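Local coordinates for protein exonuclease mut-7 homolog (Aedes aegypti, PDB 7JW2) that probably trims the 3' ends of Argonaute-bound microRNAs as a magnesium-dependent 3'-5' exoribonuclease, of which this chain is the exonuclease domain, at residues L55-W58 against D59-Y62; W172-R175 against P176-E180. All coordinates share one frame; numbering follows the deposited sequence.

Interaction 1 of 2, residues L55-W58 against D59-Y62; sequences LATW and DDVY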
# COMPACT_ATOMS: atom_id res chain seq x y z
N LEU A 55 14.94 -3.57 1.76
CA LEU A 55 14.15 -4.44 2.62
C LEU A 55 14.05 -5.81 1.97
O LEU A 55 13.51 -5.93 0.86
CB LEU A 55 12.75 -3.86 2.87
CG LEU A 55 12.75 -2.40 3.32
CD1 LEU A 55 11.34 -1.82 3.40
CD2 LEU A 55 13.48 -2.23 4.64
N ALA A 56 14.52 -6.84 2.67
CA ALA A 56 14.60 -8.19 2.12
C ALA A 56 13.73 -9.17 2.89
O ALA A 56 13.73 -9.17 4.12
CB ALA A 56 16.05 -8.70 2.13
N THR A 57 13.03 -10.02 2.16
CA THR A 57 12.40 -11.23 2.69
C THR A 57 13.11 -12.43 2.10
O THR A 57 13.98 -12.29 1.24
CB THR A 57 10.91 -11.28 2.34
OG1 THR A 57 10.77 -11.69 0.98
CG2 THR A 57 10.26 -9.92 2.51
N TRP A 58 12.73 -13.63 2.53
CA TRP A 58 13.35 -14.81 1.94
C TRP A 58 13.05 -14.94 0.46
O TRP A 58 13.76 -15.67 -0.25
CB TRP A 58 12.88 -16.07 2.66
CG TRP A 58 13.58 -16.31 3.95
CD1 TRP A 58 13.03 -16.30 5.19
CD2 TRP A 58 14.97 -16.59 4.13
NE1 TRP A 58 13.98 -16.57 6.14
CE2 TRP A 58 15.19 -16.74 5.52
CE3 TRP A 58 16.06 -16.72 3.26
CZ2 TRP A 58 16.44 -17.01 6.05
CZ3 TRP A 58 17.30 -17.01 3.79
CH2 TRP A 58 17.48 -17.15 5.17
N ASP A 59 12.02 -14.24 -0.05
CA ASP A 59 11.56 -14.42 -1.41
C ASP A 59 11.77 -13.22 -2.32
O ASP A 59 11.71 -13.38 -3.54
CB ASP A 59 10.06 -14.78 -1.43
CG ASP A 59 9.78 -16.08 -0.73
OD1 ASP A 59 10.47 -17.06 -1.03
OD2 ASP A 59 8.86 -16.11 0.12
N ASP A 60 11.98 -12.03 -1.76
CA ASP A 60 12.03 -10.80 -2.55
C ASP A 60 12.94 -9.80 -1.86
O ASP A 60 13.02 -9.77 -0.63
CB ASP A 60 10.64 -10.16 -2.74
CG ASP A 60 9.69 -11.02 -3.56
OD1 ASP A 60 8.96 -11.84 -2.96
OD2 ASP A 60 9.66 -10.85 -4.79
N VAL A 61 13.59 -8.95 -2.65
CA VAL A 61 14.30 -7.80 -2.11
C VAL A 61 13.74 -6.55 -2.75
O VAL A 61 13.60 -6.48 -3.98
CB VAL A 61 15.82 -7.90 -2.35
CG1 VAL A 61 16.51 -6.71 -1.71
CG2 VAL A 61 16.36 -9.20 -1.77
N TYR A 62 13.40 -5.57 -1.92
CA TYR A 62 12.91 -4.27 -2.37
C TYR A 62 13.95 -3.20 -2.09
O TYR A 62 14.52 -3.15 -1.00
CB TYR A 62 11.61 -3.93 -1.65
CG TYR A 62 10.51 -4.93 -1.87
CD1 TYR A 62 10.32 -5.99 -0.98
CD2 TYR A 62 9.65 -4.84 -2.95
CE1 TYR A 62 9.31 -6.91 -1.18
CE2 TYR A 62 8.65 -5.76 -3.15
CZ TYR A 62 8.49 -6.80 -2.26
OH TYR A 62 7.48 -7.72 -2.46
O HOH W 1 8.38 -11.66 -0.31
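L55 and Y62 face each other as an antiparallel hydrogen-bonded pair, joined by two backbone bonds. L55 N reaches Y62 O at 2.8 Å, and Y62 N returns to L55 O at 2.8 Å. L55 O also lies at the edge of the Y62 ring, 3.7 Å from CD1. A56 and V61 follow as a non-hydrogen-bonded pair on the other face, where A56 CB meets V61 CG2 at 3.9 Å. This paired part is buried. L55 and Y62 pack on helix 18-28 through M24, while A56 and V61 rest on helix 179-205. Y62 OH is hydrogen-bonded to D27.

The turn end is held by polar atoms. T57 N gives a nearly straight bond to D60 O (167° at the hydrogen), which closes the turn. With chi1 at 78°, T57 OG1 is turned in toward the backbone N-H groups that follow it. There it accepts from both D59 N and D60 N, at 3.0 Å each; the D60 bond is the more bent (136°). The hydroxyl also donates to a water at 2.7 Å, and that water donates to D60 OD1. The other carboxylate oxygen, OD2, is hydrogen-bonded to H13 and H11, so both carboxylate oxygens of D60 have partners. W58 and D59 form the looser, more solvent-accessible end. The W58 ring leads away from D59-Y62 toward L193 and D197.

The arrangement is a two-residue beta-hairpin turn, W58-D59, linking strands 50-56 and 61-65 in the mixed sheet of the RNase H-like exonuclease fold.

Interaction 2 of 2, residues W172-R175 against P176-E180; sequences WAQR and PLRKE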
# COMPACT_ATOMS: atom_id res chain seq x y z
N TRP A 172 26.65 6.66 -4.60
CA TRP A 172 25.24 6.34 -4.45
C TRP A 172 24.30 7.46 -4.88
O TRP A 172 23.08 7.25 -4.93
CB TRP A 172 24.95 5.92 -3.00
CG TRP A 172 25.61 4.62 -2.65
CD1 TRP A 172 26.72 4.44 -1.87
CD2 TRP A 172 25.25 3.33 -3.15
NE1 TRP A 172 27.06 3.10 -1.82
CE2 TRP A 172 26.16 2.39 -2.58
CE3 TRP A 172 24.22 2.86 -3.97
CZ2 TRP A 172 26.10 1.03 -2.86
CZ3 TRP A 172 24.14 1.48 -4.22
CH2 TRP A 172 25.08 0.59 -3.67
N ALA A 173 24.83 8.64 -5.23
CA ALA A 173 23.99 9.73 -5.70
C ALA A 173 23.79 9.73 -7.21
O ALA A 173 22.92 10.45 -7.70
CB ALA A 173 24.58 11.08 -5.26
N GLN A 174 24.56 8.94 -7.95
CA GLN A 174 24.40 8.94 -9.39
C GLN A 174 23.12 8.21 -9.79
O GLN A 174 22.70 7.24 -9.15
CB GLN A 174 25.62 8.34 -10.07
CG GLN A 174 25.66 6.83 -10.12
CD GLN A 174 27.05 6.31 -10.49
OE1 GLN A 174 27.88 7.06 -10.99
NE2 GLN A 174 27.30 5.04 -10.22
N ARG A 175 22.45 8.71 -10.83
CA ARG A 175 21.26 8.09 -11.37
C ARG A 175 21.37 8.04 -12.89
O ARG A 175 21.73 9.05 -13.52
CB ARG A 175 19.99 8.84 -10.94
CG ARG A 175 19.59 8.65 -9.47
CD ARG A 175 19.30 7.19 -9.15
NE ARG A 175 18.80 6.98 -7.79
CZ ARG A 175 19.59 6.89 -6.72
NH1 ARG A 175 20.91 7.03 -6.87
NH2 ARG A 175 19.08 6.67 -5.52
N PRO A 176 21.07 6.89 -13.52
CA PRO A 176 20.72 5.64 -12.82
C PRO A 176 21.90 5.01 -12.12
O PRO A 176 23.06 5.23 -12.46
CB PRO A 176 20.22 4.73 -13.94
CG PRO A 176 20.82 5.29 -15.19
CD PRO A 176 20.93 6.77 -14.99
N LEU A 177 21.60 4.21 -11.10
CA LEU A 177 22.65 3.42 -10.48
C LEU A 177 23.10 2.33 -11.44
O LEU A 177 22.33 1.86 -12.29
CB LEU A 177 22.15 2.82 -9.17
CG LEU A 177 21.87 3.82 -8.04
CD1 LEU A 177 20.99 3.19 -6.95
CD2 LEU A 177 23.16 4.35 -7.44
N ARG A 178 24.35 1.91 -11.30
CA ARG A 178 24.87 0.83 -12.12
C ARG A 178 24.38 -0.50 -11.59
O ARG A 178 24.08 -0.65 -10.40
CB ARG A 178 26.40 0.84 -12.14
CG ARG A 178 27.05 2.11 -12.67
CD ARG A 178 28.55 2.00 -12.54
NE ARG A 178 29.08 2.89 -11.52
CZ ARG A 178 29.56 2.49 -10.34
NH1 ARG A 178 29.57 1.19 -10.00
NH2 ARG A 178 30.03 3.40 -9.49
N LYS A 179 24.31 -1.50 -12.48
CA LYS A 179 23.81 -2.80 -12.07
C LYS A 179 24.63 -3.39 -10.93
O LYS A 179 24.08 -4.07 -10.06
CB LYS A 179 23.77 -3.77 -13.26
CG LYS A 179 25.09 -4.05 -13.93
CD LYS A 179 24.88 -4.97 -15.13
CE LYS A 179 26.09 -5.83 -15.41
NZ LYS A 179 27.05 -5.13 -16.30
N GLU A 180 25.93 -3.12 -10.89
CA GLU A 180 26.76 -3.64 -9.81
C GLU A 180 26.41 -2.99 -8.48
O GLU A 180 26.52 -3.64 -7.43
CB GLU A 180 28.24 -3.44 -10.14
CG GLU A 180 28.71 -4.20 -11.37
CD GLU A 180 28.40 -3.46 -12.68
OE1 GLU A 180 28.51 -4.10 -13.76
OE2 GLU A 180 28.05 -2.26 -12.63
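The backbone turns at the R175-P176 peptide, which is cis, so their CA atoms are only 2.9 Å apart. No hydrogen bond joins W172-R175 to P176-E180. R178 then takes the N-cap position of helix 179-205.

L177 fills the inside of the bend. Its CD2 lies 3.4 Å from Q174 O and 3.9 Å from W172 CE3. L177 also runs beside R175, with CD1 above one face of the guanidinium, offset toward its rim. R175 bends at chi2 (-61°), which folds the chain back over its own loop. NH1 then donates to W172 O and Q174 O, both at 2.9 Å. Each carbonyl is met from above its plane, yet both oxygens lie in the guanidinium plane. Q174 NE2 comes within 3.1 Å of R178 NE, but both are donors, and the amide and guanidinium planes stand 85° apart. The two groups are held by different acceptors: Q174 NE2 donates to Q181 OE1, and the R178 guanidinium donates through NH1 to N167 OD1.

The bend leads from the loop after helix 151-159 into helix 179-205. W172, R175 and L177 all touch L52 of strand 50-56. R175 also forms a salt bridge with D65, at the end of strand 61-65, and touches helix 66-69.

Both interactions are local bends of one exonuclease domain, with centres about 20 Å apart and no direct touch. Interaction 1 is mostly buried and lies nearer the middle of the chain. Interaction 2 is only partly buried, at the periphery. The same elements tie them together. Strands 50-56 and 61-65 form the hairpin of interaction 1. Away from the turn, L52 of the first meets W172, R175 and L177, and D65 of the second meets R175. Helix 179-205 begins at interaction 2 and later packs on A56 and V61. The chemistry differs: backbone bonds knit the strand pair, whereas the cis-proline bend has no hydrogen bond between its halves; a leucine packs inside it, and an arginine bonds to carbonyls of its own half.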